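Local coordinates for protein MtVAO615 (Myceliophthora thermophila, PDB 6F72) that is probably a secreted flavoprotein oxidase, carrying bicovalently bound FAD that reacts rapidly with molecular oxygen once reduced, although its substrate has not been identified, at residues M473-P478 and S514-E519; T179-N184 and T213-V218; P331-G336 and R368-D373. All coordinates share one frame; numbering follows the deposited sequence.

How the contacts relate
Along the chain the three contacts come in series: contact 2 first, then contact 3, then contact 1. Contact 2 lies near the surface of the FAD-binding PCMH-type region, on strands 179-186 and 215-216 of an antiparallel sheet. Contact 3 joins helices 316-335 and 360-376. Contacts 1 and 3 have centres about 22 Å apart yet touch: strand 472-480 of the seven-stranded antiparallel sheet meets helix 316-335 through Met473, and the cofactor loop through Leu475 and Ala477. Contact 2 stays apart, its centre about 28 Å from contact 1 and about 31 Å from contact 3. Of the three, only contact 1 reaches the flavin; the others join more distant parts of the fold.

Contact 1. Residues M473-P478 and S514-E519; sequences MLLCAP and SVYLNE. With FAD (flavin-adenine dinucleotide), chain E.
Apolar contact between strand and loop comes from Leu475, whose branched end reaches two residues of 514-519. Its CD2 lies 3.6 Å from Tyr516 CB, and the two side chains cross at about a right angle. A second kind of contact, the close van der Waals approach of a methyl to a carboxylate oxygen, is made by the other branch, with Leu475 CD1 3.2 Å from Glu519 OE1; Ala477 CB, small enough to leave room, sits 3.9 Å from the same oxygen. No hydrogen bond crosses between the segments: the strand offers apolar side chains, while Tyr516 and Asn518 turn polar groups to the cofactor.

Among those polar groups, the Tyr516 hydroxyl donates a 2.6 Å hydrogen bond from OH to FAD O2, which lies near the ring plane. Asn518 ND2 in turn gives a nearly straight bond (167°) to Tyr516 OH, and Asn518 CB lies over one face of the phenol ring, toward its rim. The amide's other end, OD1, accepts a 2.9 Å bond from FAD O4', so one asparagine holds both the tyrosine and the ribityl chain. Glu519 extends beyond CG to bring OE2 within 3.6 Å of FAD C10.

A type I turn from Tyr516 to Glu519 gathers all three residues at the flavin pocket of this berberine-bridge-enzyme-like flavoprotein.

Contact 2. Residues T179-N184 and T213-V218; sequences TKFIKN and TGHRIV
Phe181 meets Thr213 and His215 near the protein surface, between strand 179-186 and the turn leading into strand 215-216, two non-neighbouring strands of the antiparallel sheet in the FAD-binding PCMH-type domain. Helix 203-212 ends just before this point in a Schellman motif, and Gly214, with its positive phi, lets the chain leave the helix and enter strand 215-216. Thr213 and His215, the residues before and after that glycine, both touch Phe181.

The threonine methyl comes down over one face of the phenyl ring in a CH-pi contact, with CG2 of Thr213 4.1 Å from the ring centroid of Phe181. Phenylalanine offers a broad apolar face to this methyl, and a branched residue suits the partner's place because its hydroxyl can still serve polar groups. The backbone N of Lys183 lies over the opposite face of the phenyl, nearer its rim.

His215 approaches differently. Its ring and that of Phe181 are obliquely disposed, with planes at 32° and centroids 5.3 Å apart, and the closest atoms are Phe181 CE1 and His215 CE1 at 3.5 Å. The phenyl arrives here because CG is anti to the backbone N (chi1 178°), which sends the ring out from strand 179-186 to the other segment. Met209 and Leu296 add apolar contacts to Phe181, from helix 203-212 and strand 288-298 respectively.

Histidine offers both a flat ring against the phenyl and an N-H for the threonine. An in-plane bond of this kind would restrain the rotation of the imidazole: Thr213 OG1, also hydrogen-bonded to Ala210 O, accepts from His215 ND1 at 2.8 Å, only 6° out of the ring plane.

Contact 3. Residues P331-G336 and R368-D373; sequences PDFLDG and RPFLDD
Phe370 and Phe333 account for nearly all the surface buried between these two helical segments, and they meet as a T-shaped (edge-to-face) pair. The edge of the Phe370 ring is directed toward the face of the Phe333 ring, with the planes at 86° and the centroids 5.4 Å apart. The hydrogen-bearing rim of one phenyl thus faces the electron-rich surface of the other, a favourable arrangement for two aromatic residues in a buried apolar setting.

The touching is done by the far end of Phe370. Its CZ comes 3.7 Å from Phe333 CB, and CE2 of Phe370 is 3.9 Å from Phe333 CG. The CB methylene of Phe333 lies at the edge of the Phe370 ring, in its plane, so the ring meets the root of its partner's side chain as well as the ring itself. In Phe370, CG is anti to the carbonyl carbon (chi1 -57°), and the ring is thereby directed at helix 316-335. Phenylalanine is apt at both positions because its long, flat side chain spans the space between the two segments, whose nearest CA atoms, those of Phe333 and Pro369, are still 9.3 Å apart.

Phe340 of strand 339-344 completes an aromatic cluster, stacking on Phe333 and meeting Phe370 edge-to-face. Phe370 also packs on Leu329 and Leu330, one turn earlier in helix 316-335, and on Leu307 of strand 302-310. The pair sits where helices 316-335 and 360-376 meet over strands 339-344 and 302-310 of the seven-stranded antiparallel sheet.

Contact 1. Residues M473-P478 and S514-E519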
loop_
_atom_site.group_PDB
_atom_site.type_symbol
_atom_site.label_atom_id
_atom_site.label_comp_id
_atom_site.label_asym_id
_atom_site.label_seq_id
_atom_site.Cartn_x
_atom_site.Cartn_y
_atom_site.Cartn_z
ATOM N N MET A 473 -6.191 3.663 16.831
ATOM C CA MET A 473 -5.500 4.937 16.997
ATOM C C MET A 473 -4.116 4.937 16.299
ATOM O O MET A 473 -3.676 5.973 15.783
ATOM C CB MET A 473 -5.373 5.282 18.483
ATOM C CG MET A 473 -5.091 6.749 18.753
ATOM S SD MET A 473 -4.929 7.295 20.469
ATOM C CE MET A 473 -3.318 6.665 20.891
ATOM N N LEU A 474 -3.445 3.780 16.300
ATOM C CA LEU A 474 -2.126 3.622 15.690
ATOM C C LEU A 474 -2.128 2.577 14.570
ATOM O O LEU A 474 -2.822 1.558 14.651
ATOM C CB LEU A 474 -1.077 3.228 16.745
ATOM C CG LEU A 474 -0.962 3.947 18.095
ATOM C CD1 LEU A 474 0.118 3.275 18.929
ATOM C CD2 LEU A 474 -0.672 5.435 17.957
ATOM N N LEU A 475 -1.363 2.852 13.524
ATOM C CA LEU A 475 -1.034 1.844 12.532
ATOM C C LEU A 475 0.468 1.838 12.502
ATOM O O LEU A 475 1.084 2.774 11.977
ATOM C CB LEU A 475 -1.613 2.148 11.139
ATOM C CG LEU A 475 -1.376 1.224 9.908
ATOM C CD1 LEU A 475 0.044 1.282 9.359
ATOM C CD2 LEU A 475 -1.744 -0.231 10.146
ATOM N N CYS A 476 1.039 0.805 13.108
ATOM C CA CYS A 476 2.498 0.642 13.137
ATOM C C CYS A 476 2.937 -0.436 12.170
ATOM O O CYS A 476 2.330 -1.514 12.104
ATOM C CB CYS A 476 2.989 0.345 14.547
ATOM S SG CYS A 476 2.723 1.758 15.636
ATOM N N ALA A 477 3.997 -0.129 11.428
ATOM C CA ALA A 477 4.515 -1.036 10.427
ATOM C C ALA A 477 5.990 -1.456 10.675
ATOM O O ALA A 477 6.910 -0.909 10.028
ATOM C CB ALA A 477 4.341 -0.435 9.038
ATOM N N PRO A 478 6.226 -2.430 11.585
ATOM C CA PRO A 478 7.576 -3.029 11.635
ATOM C C PRO A 478 7.954 -3.661 10.299
ATOM O O PRO A 478 7.274 -4.580 9.828
ATOM C CB PRO A 478 7.446 -4.080 12.738
ATOM C CG PRO A 478 6.449 -3.481 13.657
ATOM C CD PRO A 478 5.415 -2.889 12.727
ATOM N N SER A 514 -6.009 -5.335 14.505
ATOM C CA SER A 514 -6.038 -6.135 13.286
ATOM C C SER A 514 -4.765 -5.892 12.488
ATOM O O SER A 514 -3.953 -5.032 12.855
ATOM C CB SER A 514 -7.281 -5.793 12.447
ATOM O OG SER A 514 -7.141 -4.506 11.880
ATOM N N VAL A 515 -4.605 -6.652 11.406
ATOM C CA VAL A 515 -3.472 -6.484 10.494
ATOM C C VAL A 515 -4.007 -5.832 9.226
ATOM O O VAL A 515 -4.979 -6.296 8.609
ATOM C CB VAL A 515 -2.683 -7.807 10.261
ATOM C CG1 VAL A 515 -1.401 -7.582 9.457
ATOM C CG2 VAL A 515 -2.283 -8.428 11.593
ATOM N N TYR A 516 -3.412 -4.691 8.900
ATOM C CA TYR A 516 -3.761 -3.932 7.719
ATOM C C TYR A 516 -3.414 -4.794 6.500
ATOM O O TYR A 516 -2.267 -5.256 6.366
ATOM C CB TYR A 516 -3.010 -2.604 7.749
ATOM C CG TYR A 516 -3.225 -1.668 6.572
ATOM C CD1 TYR A 516 -4.437 -1.636 5.851
ATOM C CD2 TYR A 516 -2.217 -0.774 6.198
ATOM C CE1 TYR A 516 -4.610 -0.755 4.778
ATOM C CE2 TYR A 516 -2.382 0.105 5.136
ATOM C CZ TYR A 516 -3.580 0.128 4.434
ATOM O OH TYR A 516 -3.716 1.010 3.365
ATOM N N LEU A 517 -4.408 -5.056 5.639
ATOM C CA LEU A 517 -4.222 -6.013 4.523
ATOM C C LEU A 517 -3.158 -5.562 3.511
ATOM O O LEU A 517 -2.602 -6.388 2.760
ATOM C CB LEU A 517 -5.557 -6.325 3.823
ATOM C CG LEU A 517 -6.251 -5.263 2.957
ATOM C CD1 LEU A 517 -5.635 -5.191 1.551
ATOM C CD2 LEU A 517 -7.765 -5.479 2.874
ATOM N N ASN A 518 -2.919 -4.248 3.478
ATOM C CA ASN A 518 -1.944 -3.651 2.562
ATOM C C ASN A 518 -0.508 -3.807 3.041
ATOM O O ASN A 518 0.409 -3.806 2.230
ATOM C CB ASN A 518 -2.248 -2.171 2.302
ATOM C CG ASN A 518 -3.168 -1.950 1.088
ATOM O OD1 ASN A 518 -3.121 -2.691 0.101
ATOM N ND2 ASN A 518 -3.999 -0.918 1.163
ATOM N N GLU A 519 -0.313 -3.947 4.354
ATOM C CA GLU A 519 1.033 -4.001 4.932
ATOM C C GLU A 519 1.149 -5.221 5.828
ATOM O O GLU A 519 1.028 -5.129 7.045
ATOM C CB GLU A 519 1.343 -2.696 5.678
ATOM C CG GLU A 519 1.183 -1.453 4.804
ATOM C CD GLU A 519 1.646 -0.179 5.479
ATOM O OE1 GLU A 519 1.326 0.043 6.667
ATOM O OE2 GLU A 519 2.339 0.613 4.806
HETATM P PA FAD E . 0.148 -2.596 -6.837
HETATM O O1A FAD E . 1.128 -3.614 -6.312
HETATM O O2A FAD E . 0.257 -2.257 -8.298
HETATM O O5B FAD E . -1.337 -3.109 -6.501
HETATM C C5B FAD E . -1.672 -3.678 -5.235
HETATM C C4B FAD E . -2.872 -4.613 -5.343
HETATM O O4B FAD E . -3.984 -3.905 -5.896
HETATM C C3B FAD E . -2.654 -5.818 -6.238
HETATM O O3B FAD E . -3.376 -6.907 -5.650
HETATM C C2B FAD E . -3.298 -5.440 -7.562
HETATM O O2B FAD E . -3.794 -6.585 -8.260
HETATM C C1B FAD E . -4.424 -4.521 -7.118
HETATM N N9A FAD E . -4.750 -3.435 -8.073
HETATM C C8A FAD E . -4.040 -2.299 -8.246
HETATM N N7A FAD E . -4.635 -1.498 -9.165
HETATM C C5A FAD E . -5.747 -2.123 -9.582
HETATM C C6A FAD E . -6.831 -1.828 -10.545
HETATM N N6A FAD E . -6.805 -0.675 -11.249
HETATM N N1A FAD E . -7.816 -2.742 -10.699
HETATM C C2A FAD E . -7.843 -3.900 -10.003
HETATM N N3A FAD E . -6.886 -4.230 -9.100
HETATM C C4A FAD E . -5.832 -3.398 -8.854
HETATM N N1 FAD E . -0.248 2.324 2.496
HETATM C C2 FAD E . -0.866 3.180 3.349
HETATM O O2 FAD E . -2.037 2.929 3.719
HETATM N N3 FAD E . -0.252 4.292 3.810
HETATM C C4 FAD E . 1.003 4.637 3.482
HETATM O O4 FAD E . 1.532 5.677 3.937
HETATM C C4X FAD E . 1.737 3.757 2.546
HETATM N N5 FAD E . 2.998 4.037 2.151
HETATM C C5X FAD E . 3.675 3.221 1.293
HETATM C C6 FAD E . 4.991 3.535 0.890
HETATM C C7 FAD E . 5.664 2.672 -0.003
HETATM C C7M FAD E . 7.082 3.024 -0.416
HETATM C C8 FAD E . 4.980 1.437 -0.533
HETATM C C8M FAD E . 5.581 0.501 -1.572
HETATM C C9 FAD E . 3.682 1.150 -0.124
HETATM C C9A FAD E . 3.001 1.986 0.766
HETATM N N10 FAD E . 1.673 1.689 1.155
HETATM C C10 FAD E . 1.018 2.549 2.062
HETATM C "C1'" FAD E . 1.032 0.462 0.687
HETATM C "C2'" FAD E . -0.026 0.557 -0.372
HETATM O "O2'" FAD E . -1.204 1.077 0.239
HETATM C "C3'" FAD E . -0.249 -0.875 -0.843
HETATM O "O3'" FAD E . 1.006 -1.522 -1.145
HETATM C "C4'" FAD E . -1.166 -0.922 -2.055
HETATM O "O4'" FAD E . -1.540 -2.276 -2.315
HETATM C "C5'" FAD E . -0.525 -0.259 -3.276
HETATM O "O5'" FAD E . -1.344 -0.397 -4.427
HETATM P P FAD E . -0.735 -0.060 -5.875
HETATM O O1P FAD E . -0.039 1.269 -5.807
HETATM O O2P FAD E . -1.857 -0.324 -6.853
HETATM O O3P FAD E . 0.374 -1.223 -6.034
#

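Contact 2. Residues T179-N184 and T213-V218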
loop_
_atom_site.group_PDB
_atom_site.type_symbol
_atom_site.label_atom_id
_atom_site.label_comp_id
_atom_site.label_asym_id
_atom_site.label_seq_id
_atom_site.Cartn_x
_atom_site.Cartn_y
_atom_site.Cartn_z
ATOM N N THR A 179 -6.954 12.871 -15.222
ATOM C CA THR A 179 -7.435 13.539 -14.014
ATOM C C THR A 179 -8.503 14.578 -14.393
ATOM O O THR A 179 -8.340 15.345 -15.360
ATOM C CB THR A 179 -6.302 14.216 -13.223
ATOM O OG1 THR A 179 -5.720 15.247 -14.017
ATOM C CG2 THR A 179 -5.203 13.229 -12.858
ATOM N N LYS A 180 -9.590 14.605 -13.629
ATOM C CA LYS A 180 -10.728 15.438 -13.972
ATOM C C LYS A 180 -11.269 16.111 -12.715
ATOM O O LYS A 180 -11.699 15.425 -11.779
ATOM C CB LYS A 180 -11.788 14.570 -14.663
ATOM C CG LYS A 180 -12.950 15.305 -15.303
ATOM C CD LYS A 180 -13.853 14.277 -15.968
ATOM C CE LYS A 180 -15.295 14.738 -16.050
ATOM N NZ LYS A 180 -15.437 15.798 -17.078
ATOM N N PHE A 181 -11.210 17.447 -12.691
ATOM C CA PHE A 181 -11.760 18.233 -11.594
ATOM C C PHE A 181 -13.254 18.412 -11.762
ATOM O O PHE A 181 -13.710 18.965 -12.762
ATOM C CB PHE A 181 -11.055 19.594 -11.446
ATOM C CG PHE A 181 -11.634 20.466 -10.349
ATOM C CD1 PHE A 181 -11.539 20.088 -9.004
ATOM C CD2 PHE A 181 -12.286 21.665 -10.661
ATOM C CE1 PHE A 181 -12.076 20.887 -7.994
ATOM C CE2 PHE A 181 -12.822 22.471 -9.656
ATOM C CZ PHE A 181 -12.719 22.081 -8.321
ATOM N N ILE A 182 -14.002 17.936 -10.773
ATOM C CA ILE A 182 -15.455 18.102 -10.708
ATOM C C ILE A 182 -15.771 19.110 -9.593
ATOM O O ILE A 182 -15.706 18.780 -8.400
ATOM C CB ILE A 182 -16.191 16.749 -10.495
ATOM C CG1 ILE A 182 -15.815 15.740 -11.586
ATOM C CG2 ILE A 182 -17.704 16.951 -10.448
ATOM C CD1 ILE A 182 -16.070 14.292 -11.219
ATOM N N LYS A 183 -16.108 20.335 -10.005
ATOM C CA LYS A 183 -16.354 21.464 -9.096
ATOM C C LYS A 183 -17.559 21.261 -8.175
ATOM O O LYS A 183 -17.522 21.662 -7.003
ATOM C CB LYS A 183 -16.522 22.759 -9.897
ATOM C CG LYS A 183 -16.459 24.037 -9.069
ATOM C CD LYS A 183 -16.434 25.247 -9.987
ATOM C CE LYS A 183 -16.584 26.543 -9.211
ATOM N NZ LYS A 183 -16.463 27.714 -10.130
ATOM N N ASN A 184 -18.603 20.628 -8.710
ATOM C CA ASN A 184 -19.873 20.441 -7.998
ATOM C C ASN A 184 -20.437 19.036 -8.165
ATOM O O ASN A 184 -21.494 18.839 -8.798
ATOM C CB ASN A 184 -20.899 21.482 -8.449
ATOM C CG ASN A 184 -20.507 22.899 -8.068
ATOM O OD1 ASN A 184 -20.141 23.175 -6.919
ATOM N ND2 ASN A 184 -20.597 23.814 -9.030
ATOM N N THR A 213 -6.049 23.125 -7.915
ATOM C CA THR A 213 -7.452 23.566 -7.770
ATOM C C THR A 213 -7.780 24.203 -6.394
ATOM O O THR A 213 -8.903 24.660 -6.163
ATOM C CB THR A 213 -8.448 22.419 -8.104
ATOM O OG1 THR A 213 -8.396 21.402 -7.097
ATOM C CG2 THR A 213 -8.132 21.776 -9.449
ATOM N N GLY A 214 -6.798 24.250 -5.496
ATOM C CA GLY A 214 -6.996 24.766 -4.138
ATOM C C GLY A 214 -7.611 23.740 -3.199
ATOM O O GLY A 214 -8.380 24.102 -2.312
ATOM N N HIS A 215 -7.248 22.466 -3.392
ATOM C CA HIS A 215 -7.800 21.326 -2.638
ATOM C C HIS A 215 -6.742 20.313 -2.129
ATOM O O HIS A 215 -5.591 20.305 -2.592
ATOM C CB HIS A 215 -8.863 20.597 -3.470
ATOM C CG HIS A 215 -10.033 21.457 -3.836
ATOM N ND1 HIS A 215 -10.160 22.047 -5.072
ATOM C CD2 HIS A 215 -11.118 21.847 -3.120
ATOM C CE1 HIS A 215 -11.275 22.759 -5.108
ATOM N NE2 HIS A 215 -11.874 22.656 -3.935
ATOM N N ARG A 216 -7.160 19.474 -1.176
ATOM C CA ARG A 216 -6.381 18.339 -0.670
ATOM C C ARG A 216 -7.099 17.051 -1.044
ATOM O O ARG A 216 -8.335 17.025 -1.120
ATOM C CB ARG A 216 -6.275 18.399 0.855
ATOM C CG ARG A 216 -5.751 19.705 1.425
ATOM C CD ARG A 216 -6.210 19.895 2.865
ATOM N NE ARG A 216 -5.669 21.125 3.451
ATOM C CZ ARG A 216 -6.096 21.686 4.577
ATOM N NH1 ARG A 216 -7.087 21.143 5.268
ATOM N NH2 ARG A 216 -5.530 22.806 5.008
ATOM N N ILE A 217 -6.329 15.996 -1.296
ATOM C CA ILE A 217 -6.871 14.637 -1.450
ATOM C C ILE A 217 -6.191 13.673 -0.460
ATOM O O ILE A 217 -4.995 13.801 -0.170
ATOM C CB ILE A 217 -6.786 14.106 -2.909
ATOM C CG1 ILE A 217 -7.589 12.795 -3.067
ATOM C CG2 ILE A 217 -5.332 13.949 -3.355
ATOM C CD1 ILE A 217 -7.832 12.336 -4.491
ATOM N N VAL A 218 -6.977 12.716 0.033
ATOM C CA VAL A 218 -6.511 11.674 0.952
ATOM C C VAL A 218 -5.693 10.600 0.209
ATOM O O VAL A 218 -6.229 9.810 -0.587
ATOM C CB VAL A 218 -7.690 11.064 1.763
ATOM C CG1 VAL A 218 -7.231 9.926 2.659
ATOM C CG2 VAL A 218 -8.391 12.143 2.583
#

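Contact 3. Residues P331-G336 and R368-D373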
loop_
_atom_site.group_PDB
_atom_site.type_symbol
_atom_site.label_atom_id
_atom_site.label_comp_id
_atom_site.label_asym_id
_atom_site.label_seq_id
_atom_site.Cartn_x
_atom_site.Cartn_y
_atom_site.Cartn_z
ATOM N N PRO A 331 -4.809 11.020 21.882
ATOM C CA PRO A 331 -6.267 11.130 21.700
ATOM C C PRO A 331 -6.866 12.507 21.367
ATOM O O PRO A 331 -7.515 12.626 20.329
ATOM C CB PRO A 331 -6.817 10.583 23.018
ATOM C CG PRO A 331 -5.869 9.484 23.325
ATOM C CD PRO A 331 -4.507 9.952 22.863
ATOM N N ASP A 332 -6.637 13.522 22.204
ATOM C CA ASP A 332 -7.185 14.877 21.967
ATOM C C ASP A 332 -6.585 15.576 20.748
ATOM O O ASP A 332 -7.255 16.379 20.094
ATOM C CB ASP A 332 -7.000 15.770 23.191
ATOM C CG ASP A 332 -7.734 15.259 24.398
ATOM O OD1 ASP A 332 -8.798 14.620 24.247
ATOM O OD2 ASP A 332 -7.239 15.502 25.510
ATOM N N PHE A 333 -5.317 15.279 20.474
ATOM C CA PHE A 333 -4.607 15.808 19.316
ATOM C C PHE A 333 -5.200 15.249 18.023
ATOM O O PHE A 333 -5.436 15.996 17.077
ATOM C CB PHE A 333 -3.119 15.484 19.452
ATOM C CG PHE A 333 -2.275 15.903 18.282
ATOM C CD1 PHE A 333 -1.827 17.224 18.158
ATOM C CD2 PHE A 333 -1.876 14.964 17.323
ATOM C CE1 PHE A 333 -1.020 17.602 17.078
ATOM C CE2 PHE A 333 -1.069 15.336 16.242
ATOM C CZ PHE A 333 -0.633 16.655 16.126
ATOM N N LEU A 334 -5.460 13.943 18.005
ATOM C CA LEU A 334 -6.053 13.275 16.847
ATOM C C LEU A 334 -7.519 13.630 16.610
ATOM O O LEU A 334 -7.937 13.775 15.457
ATOM C CB LEU A 334 -5.905 11.766 16.960
ATOM C CG LEU A 334 -4.496 11.185 17.135
ATOM C CD1 LEU A 334 -4.640 9.694 17.311
ATOM C CD2 LEU A 334 -3.568 11.495 15.965
ATOM N N ASP A 335 -8.289 13.767 17.700
ATOM C CA ASP A 335 -9.706 14.171 17.647
ATOM C C ASP A 335 -9.919 15.593 17.121
ATOM O O ASP A 335 -11.028 15.939 16.717
ATOM C CB ASP A 335 -10.367 14.042 19.037
ATOM C CG ASP A 335 -10.501 12.594 19.503
ATOM O OD1 ASP A 335 -10.523 11.665 18.656
ATOM O OD2 ASP A 335 -10.578 12.379 20.731
ATOM N N GLY A 336 -8.872 16.414 17.170
ATOM C CA GLY A 336 -8.899 17.774 16.641
ATOM C C GLY A 336 -8.593 17.849 15.151
ATOM O O GLY A 336 -8.490 18.945 14.604
ATOM N N ARG A 368 1.889 21.638 23.231
ATOM C CA ARG A 368 2.146 21.896 24.656
ATOM C C ARG A 368 1.929 20.718 25.625
ATOM O O ARG A 368 2.740 20.570 26.548
ATOM C CB ARG A 368 1.441 23.177 25.138
ATOM C CG ARG A 368 2.096 23.855 26.340
ATOM C CD ARG A 368 3.496 24.379 26.029
ATOM N NE ARG A 368 4.452 24.008 27.081
ATOM C CZ ARG A 368 5.778 23.919 26.927
ATOM N NH1 ARG A 368 6.361 24.167 25.756
ATOM N NH2 ARG A 368 6.535 23.570 27.957
ATOM N N PRO A 369 0.885 19.868 25.421
ATOM C CA PRO A 369 0.793 18.697 26.317
ATOM C C PRO A 369 1.957 17.707 26.169
ATOM O O PRO A 369 2.485 17.231 27.185
ATOM C CB PRO A 369 -0.523 18.025 25.908
ATOM C CG PRO A 369 -1.298 19.084 25.203
ATOM C CD PRO A 369 -0.276 19.927 24.512
ATOM N N PHE A 370 2.349 17.424 24.922
ATOM C CA PHE A 370 3.460 16.520 24.606
ATOM C C PHE A 370 4.781 17.053 25.150
ATOM O O PHE A 370 5.550 16.295 25.746
ATOM C CB PHE A 370 3.574 16.267 23.089
ATOM C CG PHE A 370 2.322 15.708 22.453
ATOM C CD1 PHE A 370 2.096 14.325 22.414
ATOM C CD2 PHE A 370 1.376 16.563 21.869
ATOM C CE1 PHE A 370 0.947 13.810 21.821
ATOM C CE2 PHE A 370 0.222 16.053 21.279
ATOM C CZ PHE A 370 0.007 14.676 21.253
ATOM N N LEU A 371 5.020 18.355 24.961
ATOM C CA LEU A 371 6.254 19.025 25.420
ATOM C C LEU A 371 6.367 19.119 26.948
ATOM O O LEU A 371 7.473 18.995 27.489
ATOM C CB LEU A 371 6.424 20.422 24.787
ATOM C CG LEU A 371 6.260 20.677 23.278
ATOM C CD1 LEU A 371 6.691 22.093 22.919
ATOM C CD2 LEU A 371 7.000 19.668 22.411
ATOM N N ASP A 372 5.236 19.336 27.625
ATOM C CA ASP A 372 5.188 19.340 29.085
ATOM C C ASP A 372 5.480 17.958 29.659
ATOM O O ASP A 372 6.180 17.851 30.678
ATOM C CB ASP A 372 3.832 19.838 29.607
ATOM C CG ASP A 372 3.669 21.349 29.511
ATOM O OD1 ASP A 372 4.673 22.093 29.445
ATOM O OD2 ASP A 372 2.509 21.801 29.503
ATOM N N ASP A 373 4.954 16.910 29.015
ATOM C CA ASP A 373 5.179 15.536 29.474
ATOM C C ASP A 373 6.655 15.162 29.426
ATOM O O ASP A 373 7.197 14.605 30.394
ATOM C CB ASP A 373 4.346 14.522 28.691
ATOM C CG ASP A 373 4.552 13.094 29.192
ATOM O OD1 ASP A 373 5.488 12.423 28.710
ATOM O OD2 ASP A 373 3.793 12.650 30.082
#